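Long-range contacts in thiamin pyrophosphokinase (Saccharomyces cerevisiae, PDB 1IG0), which catalyses the transfer of pyrophosphate from ATP to thiamine, making thiamine diphosphate and AMP, and is the only yeast enzyme able to do so: residues B[231-236]-B[297-302]; B[254-259]-B[303-308]; B[235-240]-B[288-293]. One frame throughout, in Å; residues are numbered along the deposited sequence.

Interaction 1 of 3, residues B[231-236]-B[297-302]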
loop_
_atom_site.group_PDB
_atom_site.type_symbol
_atom_site.label_atom_id
_atom_site.label_comp_id
_atom_site.label_asym_id
_atom_site.label_seq_id
_atom_site.Cartn_x
_atom_site.Cartn_y
_atom_site.Cartn_z
ATOM N N LYS B 231 -4.628 13.251 13.552
ATOM C CA LYS B 231 -4.298 13.241 14.972
ATOM C C LYS B 231 -5.480 12.759 15.810
ATOM O O LYS B 231 -6.642 12.993 15.478
ATOM C CB LYS B 231 -3.873 14.638 15.432
ATOM C CG LYS B 231 -2.552 15.136 14.843
ATOM C CD LYS B 231 -1.347 14.820 15.729
ATOM C CE LYS B 231 -0.697 13.472 15.422
ATOM N NZ LYS B 231 0.456 13.182 16.341
ATOM N N LYS B 232 -5.158 12.083 16.904
ATOM C CA LYS B 232 -6.141 11.532 17.828
ATOM C C LYS B 232 -6.953 12.599 18.559
ATOM O O LYS B 232 -6.625 13.782 18.523
ATOM C CB LYS B 232 -5.415 10.681 18.869
ATOM C CG LYS B 232 -4.366 11.487 19.629
ATOM C CD LYS B 232 -3.620 10.669 20.669
ATOM C CE LYS B 232 -2.593 11.544 21.374
ATOM N NZ LYS B 232 -1.863 10.823 22.449
ATOM N N ASN B 233 -8.017 12.151 19.220
ATOM C CA ASN B 233 -8.879 13.007 20.029
ATOM C C ASN B 233 -9.741 14.070 19.351
ATOM O O ASN B 233 -10.170 15.026 20.000
ATOM C CB ASN B 233 -8.034 13.655 21.124
ATOM C CG ASN B 233 -7.438 12.633 22.073
ATOM O OD1 ASN B 233 -6.419 12.890 22.711
ATOM N ND2 ASN B 233 -8.077 11.471 22.179
ATOM N N GLY B 234 -10.004 13.917 18.058
ATOM C CA GLY B 234 -10.862 14.876 17.386
ATOM C C GLY B 234 -10.234 15.805 16.370
ATOM O O GLY B 234 -9.589 16.788 16.731
ATOM N N THR B 235 -10.437 15.495 15.093
ATOM C CA THR B 235 -9.912 16.305 14.002
ATOM C C THR B 235 -11.053 16.650 13.058
ATOM O O THR B 235 -11.799 15.771 12.626
ATOM C CB THR B 235 -8.825 15.553 13.201
ATOM O OG1 THR B 235 -7.658 15.379 14.013
ATOM C CG2 THR B 235 -8.447 16.333 11.953
ATOM N N LEU B 236 -11.190 17.934 12.747
ATOM C CA LEU B 236 -12.241 18.382 11.848
ATOM C C LEU B 236 -11.675 18.634 10.458
ATOM O O LEU B 236 -10.839 19.519 10.267
ATOM C CB LEU B 236 -12.886 19.667 12.375
ATOM C CG LEU B 236 -14.039 20.219 11.529
ATOM C CD1 LEU B 236 -15.240 19.291 11.635
ATOM C CD2 LEU B 236 -14.402 21.617 12.002
ATOM N N PHE B 297 -16.017 15.183 10.881
ATOM C CA PHE B 297 -15.325 15.076 12.160
ATOM C C PHE B 297 -14.940 13.633 12.454
ATOM O O PHE B 297 -15.771 12.730 12.366
ATOM C CB PHE B 297 -16.224 15.604 13.282
ATOM C CG PHE B 297 -15.609 15.521 14.653
ATOM C CD1 PHE B 297 -14.517 16.314 14.994
ATOM C CD2 PHE B 297 -16.135 14.655 15.608
ATOM C CE1 PHE B 297 -13.958 16.249 16.272
ATOM C CE2 PHE B 297 -15.586 14.579 16.888
ATOM C CZ PHE B 297 -14.495 15.377 17.222
ATOM N N ILE B 298 -13.673 13.423 12.796
ATOM C CA ILE B 298 -13.179 12.090 13.121
ATOM C C ILE B 298 -12.428 12.137 14.445
ATOM O O ILE B 298 -11.452 12.872 14.590
ATOM C CB ILE B 298 -12.237 11.555 12.021
ATOM C CG1 ILE B 298 -13.016 11.393 10.713
ATOM C CG2 ILE B 298 -11.641 10.212 12.446
ATOM C CD1 ILE B 298 -12.166 11.003 9.522
ATOM N N ASP B 299 -12.897 11.350 15.409
ATOM C CA ASP B 299 -12.289 11.304 16.732
ATOM C C ASP B 299 -11.801 9.896 17.050
ATOM O O ASP B 299 -12.600 8.997 17.319
ATOM C CB ASP B 299 -13.309 11.749 17.784
ATOM C CG ASP B 299 -12.720 11.821 19.181
ATOM O OD1 ASP B 299 -11.542 11.450 19.355
ATOM O OD2 ASP B 299 -13.438 12.251 20.108
ATOM N N THR B 300 -10.487 9.710 17.011
ATOM C CA THR B 300 -9.887 8.414 17.302
ATOM C C THR B 300 -9.046 8.474 18.571
ATOM O O THR B 300 -8.559 9.537 18.956
ATOM C CB THR B 300 -8.997 7.933 16.138
ATOM O OG1 THR B 300 -8.030 8.944 15.820
ATOM C CG2 THR B 300 -9.847 7.630 14.913
ATOM N N LYS B 301 -8.883 7.322 19.216
ATOM C CA LYS B 301 -8.108 7.215 20.450
ATOM C C LYS B 301 -6.622 7.436 20.176
ATOM O O LYS B 301 -5.908 8.025 20.989
ATOM C CB LYS B 301 -8.320 5.833 21.069
ATOM C CG LYS B 301 -7.822 5.693 22.494
ATOM C CD LYS B 301 -7.977 4.258 22.964
ATOM C CE LYS B 301 -7.949 4.162 24.476
ATOM N NZ LYS B 301 -9.118 4.864 25.073
ATOM N N ASP B 302 -6.165 6.945 19.028
ATOM C CA ASP B 302 -4.772 7.091 18.622
ATOM C C ASP B 302 -4.745 7.613 17.190
ATOM O O ASP B 302 -5.744 7.516 16.477
ATOM C CB ASP B 302 -4.047 5.743 18.682
ATOM C CG ASP B 302 -4.211 5.048 20.022
ATOM O OD1 ASP B 302 -5.173 4.269 20.177
ATOM O OD2 ASP B 302 -3.382 5.289 20.924
HETATM O O HOH W 1 -9.231 12.134 16.115
#

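Interaction 2 of 3, residues B[254-259]-B[303-308]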
loop_
_atom_site.group_PDB
_atom_site.type_symbol
_atom_site.label_atom_id
_atom_site.label_comp_id
_atom_site.label_asym_id
_atom_site.label_seq_id
_atom_site.Cartn_x
_atom_site.Cartn_y
_atom_site.Cartn_z
ATOM N N LEU B 254 -7.728 4.288 8.051
ATOM C CA LEU B 254 -6.782 3.181 8.098
ATOM C C LEU B 254 -5.861 3.107 9.310
ATOM O O LEU B 254 -4.933 3.905 9.441
ATOM C CB LEU B 254 -5.935 3.229 6.827
ATOM C CG LEU B 254 -6.728 3.661 5.586
ATOM C CD1 LEU B 254 -5.781 3.928 4.426
ATOM C CD2 LEU B 254 -7.748 2.587 5.222
ATOM N N PRO B 255 -6.101 2.135 10.207
ATOM C CA PRO B 255 -5.279 1.961 11.407
ATOM C C PRO B 255 -4.053 1.113 11.070
ATOM O O PRO B 255 -3.845 0.041 11.639
ATOM C CB PRO B 255 -6.230 1.257 12.364
ATOM C CG PRO B 255 -6.974 0.342 11.442
ATOM C CD PRO B 255 -7.288 1.259 10.262
ATOM N N ILE B 256 -3.253 1.603 10.131
ATOM C CA ILE B 256 -2.056 0.899 9.694
ATOM C C ILE B 256 -0.990 0.923 10.784
ATOM O O ILE B 256 -0.642 1.982 11.298
ATOM C CB ILE B 256 -1.482 1.547 8.415
ATOM C CG1 ILE B 256 -2.600 1.754 7.391
ATOM C CG2 ILE B 256 -0.385 0.665 7.823
ATOM C CD1 ILE B 256 -2.164 2.518 6.148
ATOM N N GLY B 257 -0.482 -0.248 11.149
ATOM C CA GLY B 257 0.551 -0.306 12.168
ATOM C C GLY B 257 0.084 -0.542 13.593
ATOM O O GLY B 257 0.803 -1.149 14.388
ATOM N N GLU B 258 -1.107 -0.061 13.933
ATOM C CA GLU B 258 -1.617 -0.261 15.282
ATOM C C GLU B 258 -3.128 -0.074 15.373
ATOM O O GLU B 258 -3.681 0.888 14.841
ATOM C CB GLU B 258 -0.888 0.677 16.260
ATOM C CG GLU B 258 -1.683 1.869 16.778
ATOM C CD GLU B 258 -0.883 2.706 17.765
ATOM O OE1 GLU B 258 -0.126 2.117 18.566
ATOM O OE2 GLU B 258 -1.013 3.948 17.751
ATOM N N ALA B 259 -3.788 -1.015 16.039
ATOM C CA ALA B 259 -5.232 -0.964 16.213
ATOM C C ALA B 259 -5.583 0.192 17.134
ATOM O O ALA B 259 -4.749 0.649 17.916
ATOM C CB ALA B 259 -5.731 -2.269 16.808
ATOM N N ASP B 303 -3.613 8.166 16.768
ATOM C CA ASP B 303 -3.501 8.685 15.409
ATOM C C ASP B 303 -3.805 7.579 14.409
ATOM O O ASP B 303 -3.504 6.410 14.653
ATOM C CB ASP B 303 -2.088 9.212 15.124
ATOM C CG ASP B 303 -1.681 10.344 16.046
ATOM O OD1 ASP B 303 -2.572 11.008 16.615
ATOM O OD2 ASP B 303 -0.461 10.578 16.182
ATOM N N ILE B 304 -4.412 7.948 13.288
ATOM C CA ILE B 304 -4.718 6.982 12.243
ATOM C C ILE B 304 -4.391 7.600 10.893
ATOM O O ILE B 304 -4.204 8.812 10.785
ATOM C CB ILE B 304 -6.209 6.572 12.235
ATOM C CG1 ILE B 304 -7.080 7.761 11.827
ATOM C CG2 ILE B 304 -6.614 6.046 13.603
ATOM C CD1 ILE B 304 -8.473 7.356 11.357
ATOM N N ILE B 305 -4.318 6.764 9.865
ATOM C CA ILE B 305 -4.033 7.241 8.521
ATOM C C ILE B 305 -5.347 7.374 7.767
ATOM O O ILE B 305 -6.219 6.513 7.869
ATOM C CB ILE B 305 -3.130 6.261 7.748
ATOM C CG1 ILE B 305 -1.846 5.997 8.541
ATOM C CG2 ILE B 305 -2.805 6.831 6.371
ATOM C CD1 ILE B 305 -1.021 7.243 8.830
ATOM N N LEU B 306 -5.488 8.460 7.018
ATOM C CA LEU B 306 -6.692 8.694 6.240
ATOM C C LEU B 306 -6.304 8.836 4.779
ATOM O O LEU B 306 -5.309 9.483 4.449
ATOM C CB LEU B 306 -7.390 9.975 6.704
ATOM C CG LEU B 306 -8.707 10.329 6.014
ATOM C CD1 LEU B 306 -9.799 9.385 6.481
ATOM C CD2 LEU B 306 -9.079 11.760 6.341
ATOM N N ASN B 307 -7.074 8.203 3.907
ATOM C CA ASN B 307 -6.816 8.318 2.487
ATOM C C ASN B 307 -8.070 8.952 1.912
ATOM O O ASN B 307 -9.189 8.558 2.245
ATOM C CB ASN B 307 -6.556 6.945 1.854
ATOM C CG ASN B 307 -7.831 6.204 1.504
ATOM O OD1 ASN B 307 -8.320 6.281 0.375
ATOM N ND2 ASN B 307 -8.379 5.484 2.474
ATOM N N VAL B 308 -7.880 9.970 1.084
ATOM C CA VAL B 308 -9.002 10.653 0.467
ATOM C C VAL B 308 -8.840 10.538 -1.035
ATOM O O VAL B 308 -7.888 11.066 -1.611
ATOM C CB VAL B 308 -9.047 12.144 0.864
ATOM C CG1 VAL B 308 -10.181 12.845 0.127
ATOM C CG2 VAL B 308 -9.234 12.272 2.370
HETATM O O HOH W 2 -3.253 3.569 13.579
#

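Interaction 3 of 3, residues B[235-240]-B[288-293]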
loop_
_atom_site.group_PDB
_atom_site.type_symbol
_atom_site.label_atom_id
_atom_site.label_comp_id
_atom_site.label_asym_id
_atom_site.label_seq_id
_atom_site.Cartn_x
_atom_site.Cartn_y
_atom_site.Cartn_z
ATOM N N THR B 235 -10.437 15.495 15.093
ATOM C CA THR B 235 -9.912 16.305 14.002
ATOM C C THR B 235 -11.053 16.650 13.058
ATOM O O THR B 235 -11.799 15.771 12.626
ATOM C CB THR B 235 -8.825 15.553 13.201
ATOM O OG1 THR B 235 -7.658 15.379 14.013
ATOM C CG2 THR B 235 -8.447 16.333 11.953
ATOM N N LEU B 236 -11.190 17.934 12.747
ATOM C CA LEU B 236 -12.241 18.382 11.848
ATOM C C LEU B 236 -11.675 18.634 10.458
ATOM O O LEU B 236 -10.839 19.519 10.267
ATOM C CB LEU B 236 -12.886 19.667 12.375
ATOM C CG LEU B 236 -14.039 20.219 11.529
ATOM C CD1 LEU B 236 -15.240 19.291 11.635
ATOM C CD2 LEU B 236 -14.402 21.617 12.002
ATOM N N ILE B 237 -12.128 17.841 9.493
ATOM C CA ILE B 237 -11.688 17.986 8.112
ATOM C C ILE B 237 -12.650 18.939 7.410
ATOM O O ILE B 237 -13.857 18.697 7.366
ATOM C CB ILE B 237 -11.696 16.629 7.384
ATOM C CG1 ILE B 237 -10.749 15.659 8.091
ATOM C CG2 ILE B 237 -11.293 16.818 5.927
ATOM C CD1 ILE B 237 -10.823 14.254 7.567
ATOM N N GLU B 238 -12.112 20.026 6.867
ATOM C CA GLU B 238 -12.937 21.013 6.184
ATOM C C GLU B 238 -12.726 21.006 4.676
ATOM O O GLU B 238 -11.644 20.680 4.185
ATOM C CB GLU B 238 -12.644 22.407 6.743
ATOM C CG GLU B 238 -12.916 22.537 8.232
ATOM C CD GLU B 238 -12.738 23.954 8.734
ATOM O OE1 GLU B 238 -13.369 24.871 8.168
ATOM O OE2 GLU B 238 -11.971 24.155 9.698
ATOM N N TYR B 239 -13.776 21.359 3.943
ATOM C CA TYR B 239 -13.712 21.404 2.491
ATOM C C TYR B 239 -14.829 22.236 1.884
ATOM O O TYR B 239 -15.948 22.267 2.395
ATOM C CB TYR B 239 -13.753 19.982 1.915
ATOM C CG TYR B 239 -14.807 19.084 2.529
ATOM C CD1 TYR B 239 -16.159 19.218 2.197
ATOM C CD2 TYR B 239 -14.453 18.103 3.455
ATOM C CE1 TYR B 239 -17.131 18.391 2.776
ATOM C CE2 TYR B 239 -15.413 17.273 4.039
ATOM C CZ TYR B 239 -16.749 17.421 3.697
ATOM O OH TYR B 239 -17.693 16.602 4.280
ATOM N N ASP B 240 -14.503 22.935 0.801
ATOM C CA ASP B 240 -15.489 23.736 0.097
ATOM C C ASP B 240 -16.360 22.740 -0.660
ATOM O O ASP B 240 -15.848 21.839 -1.326
ATOM C CB ASP B 240 -14.803 24.692 -0.881
ATOM C CG ASP B 240 -15.763 25.272 -1.899
ATOM O OD1 ASP B 240 -15.699 24.861 -3.077
ATOM O OD2 ASP B 240 -16.587 26.130 -1.521
ATOM N N ASN B 288 -15.642 4.486 2.375
ATOM C CA ASN B 288 -16.564 5.379 3.059
ATOM C C ASN B 288 -16.548 6.637 2.196
ATOM O O ASN B 288 -15.886 6.666 1.157
ATOM C CB ASN B 288 -16.064 5.706 4.468
ATOM C CG ASN B 288 -17.198 6.020 5.436
ATOM O OD1 ASN B 288 -18.189 6.657 5.073
ATOM N ND2 ASN B 288 -17.046 5.583 6.680
ATOM N N ARG B 289 -17.269 7.672 2.607
ATOM C CA ARG B 289 -17.290 8.908 1.837
ATOM C C ARG B 289 -17.852 10.040 2.687
ATOM O O ARG B 289 -18.619 9.806 3.619
ATOM C CB ARG B 289 -18.142 8.738 0.572
ATOM C CG ARG B 289 -19.641 8.822 0.818
ATOM C CD ARG B 289 -20.444 8.515 -0.429
ATOM N NE ARG B 289 -20.397 7.098 -0.764
ATOM C CZ ARG B 289 -21.470 6.349 -0.991
ATOM N NH1 ARG B 289 -22.683 6.882 -0.921
ATOM N NH2 ARG B 289 -21.327 5.068 -1.295
ATOM N N PHE B 290 -17.458 11.267 2.367
ATOM C CA PHE B 290 -17.935 12.436 3.096
ATOM C C PHE B 290 -19.388 12.736 2.728
ATOM O O PHE B 290 -19.766 12.667 1.558
ATOM C CB PHE B 290 -17.087 13.664 2.747
ATOM C CG PHE B 290 -15.638 13.548 3.132
ATOM C CD1 PHE B 290 -14.649 14.028 2.278
ATOM C CD2 PHE B 290 -15.259 12.996 4.353
ATOM C CE1 PHE B 290 -13.305 13.961 2.631
ATOM C CE2 PHE B 290 -13.914 12.926 4.716
ATOM C CZ PHE B 290 -12.936 13.410 3.852
ATOM N N VAL B 291 -20.202 13.063 3.726
ATOM C CA VAL B 291 -21.597 13.415 3.482
ATOM C C VAL B 291 -21.878 14.761 4.132
ATOM O O VAL B 291 -22.908 15.385 3.880
ATOM C CB VAL B 291 -22.578 12.359 4.039
ATOM C CG1 VAL B 291 -22.405 11.056 3.281
ATOM C CG2 VAL B 291 -22.354 12.156 5.531
ATOM N N GLY B 292 -20.952 15.204 4.978
ATOM C CA GLY B 292 -21.109 16.491 5.624
ATOM C C GLY B 292 -21.008 17.559 4.552
ATOM O O GLY B 292 -20.105 17.515 3.716
ATOM N N ASP B 293 -21.939 18.507 4.561
ATOM C CA ASP B 293 -21.955 19.585 3.577
ATOM C C ASP B 293 -20.594 20.232 3.355
ATOM O O ASP B 293 -20.131 20.351 2.218
ATOM C CB ASP B 293 -22.940 20.677 4.003
ATOM C CG ASP B 293 -24.347 20.427 3.509
ATOM O OD1 ASP B 293 -25.253 21.180 3.926
ATOM O OD2 ASP B 293 -24.548 19.495 2.702
#

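Interaction 1 of 3, residues B[231-236]-B[297-302]
The ring of F297 lies against the backbone of G234 and T235, a clear case of an aromatic side chain filling the place that a glycine leaves at the entry to a neighbouring strand. With CG anti to the backbone N (chi1 179°), the ring swings across to the chain entering the other strand, where CE1 comes to 3.6 Å from G234 CA and CD1 to 3.6 Å from T235 O. A side chain at 234 would run into CZ, and the backbone angles there call for glycine in any case. L236 meets the same phenylalanine at nearly a right angle, its CD1 touching CB of F297. Replacing F297 by an alanine would probably open a gap beside G234 CA and T235 O, where the ring atoms CE1 and CD1 now pack.

Beyond the ring, D299 turns its carboxylate toward the N233-G234 peptide, with OD1 3.2 Å from N233 CA, while K232 lays CB 3.3 Å from T300 O before its extended chain leads off. The strands 235-238 and 295-300 pair antiparallel through T235 and I298, and N233 N reaches T300 O at 2.7 Å in a nearly straight bond (176°). Where the chains part, one water accepts from G234 N and T300 N and donates to K231 O and I298 O. It thus supplies partners to two N-H groups and two carbonyls that do not pair directly with one another across the gap.

Interaction 2 of 3, residues B[254-259]-B[303-308]
I305 O takes the amide of L254 at 2.7 Å, the shortest polar bond here, with L254 N lying almost in line with the carbonyl. The return bond, I305 N to L254 O, is longer at 3.0 Å, and together they make L254 and I305 an antiparallel hydrogen-bonded pair. The example illustrates how a strand can end on a full pair and turn off at once: P255 centres an inverse gamma turn, closed by a weak bond from I256 N to L254 O.

Side chains follow the pairing. CB of L254 stands 4.2 Å from CB of I305, and its CD1 runs on to N307, crossing that side chain at about a right angle and meeting ND2 at 3.6 Å. With CG1 of I256 anti to its carbonyl carbon (chi1 -48°), CD1 returns across the turn to I305 CB at 4.2 Å. Farther along, a water donates to both E258 O and D303 O, bridging the diverging chains.

Strand 304-310 lies between strands 248-254 and 225-230 in the large mixed sheet. Helix 196-212 packs on I256 and I305 through I203, L206 and Y207, while F196 of the second subunit packs against L254 and I256.

Interaction 3 of 3, residues B[235-240]-B[288-293]
A beta sandwich closes here between its two sheets: strand 235-238 belongs to one and strand 288-289 to the other, and the chain leaving each strand carries an aromatic residue into the space between them. The case illustrates how facing sheets can be joined without backbone-to-backbone pairing, since the nearest CA atoms, those of I237 and F290, are 9.7 Å apart. Both rings point inward. Y239 brings its CE2 over one face of the F290 ring, toward the rim, at 3.8 Å from F290 CD1. The planes are nearly parallel, 23° apart, but the centroids are 5.0 Å from each other, so the rings are slid well apart and overlap little. I237, two residues earlier and within the strand, also directs its side chain toward F290, with CG2 at 4.3 Å from F290 CZ in an oblique approach to that ring.

F290 also packs on I248 and C251 of strand 248-254 and on C296 of strand 295-300, so this side chain touches strands of both sheets. Two residues before it, N288 lines the thiamine pocket and touches the bound vitamin; its ND2 bonds to S285 OG and W270 O, and its OD1 accepts the amide of R289. F290 thus follows closely on a residue of the thiamine pocket.

With Y239 CG between its own backbone N and carbonyl carbon (chi1 46°), the ring extends across to the G292 carbonyl. D293 O and G292 O lie at the ring edge, D293 O being 3.6 Å from CE1. The hydroxyl also rests 3.4 Å from F290 CB, and it hydrogen-bonds to the backbone: Y239 OH donates to G292 O at 2.6 Å, tilted 28° from the carbonyl plane.

The three contacts lie on the same beta sandwich. Interactions 1 and 3 start from one stretch, sharing T235 and L236 of strand 235-238, with centres 13 Å apart; interaction 2 lies in the facing sheet, its centre 11 Å from that of interaction 1 and 17 Å from that of interaction 3. Along the chain, 231-240 comes first, then 254-259, 288-293, 297-302 and 303-308, so the contacts interleave. A salt bridge from K231 NZ to D303 OD2 ties interaction 1 to interaction 2, I298 packs on I237, and V308 meets F290. Strands 295-300 and 304-310 follow each other, one in each sheet, and I298 packing on L306 joins them within the thiamine-binding part of the protein.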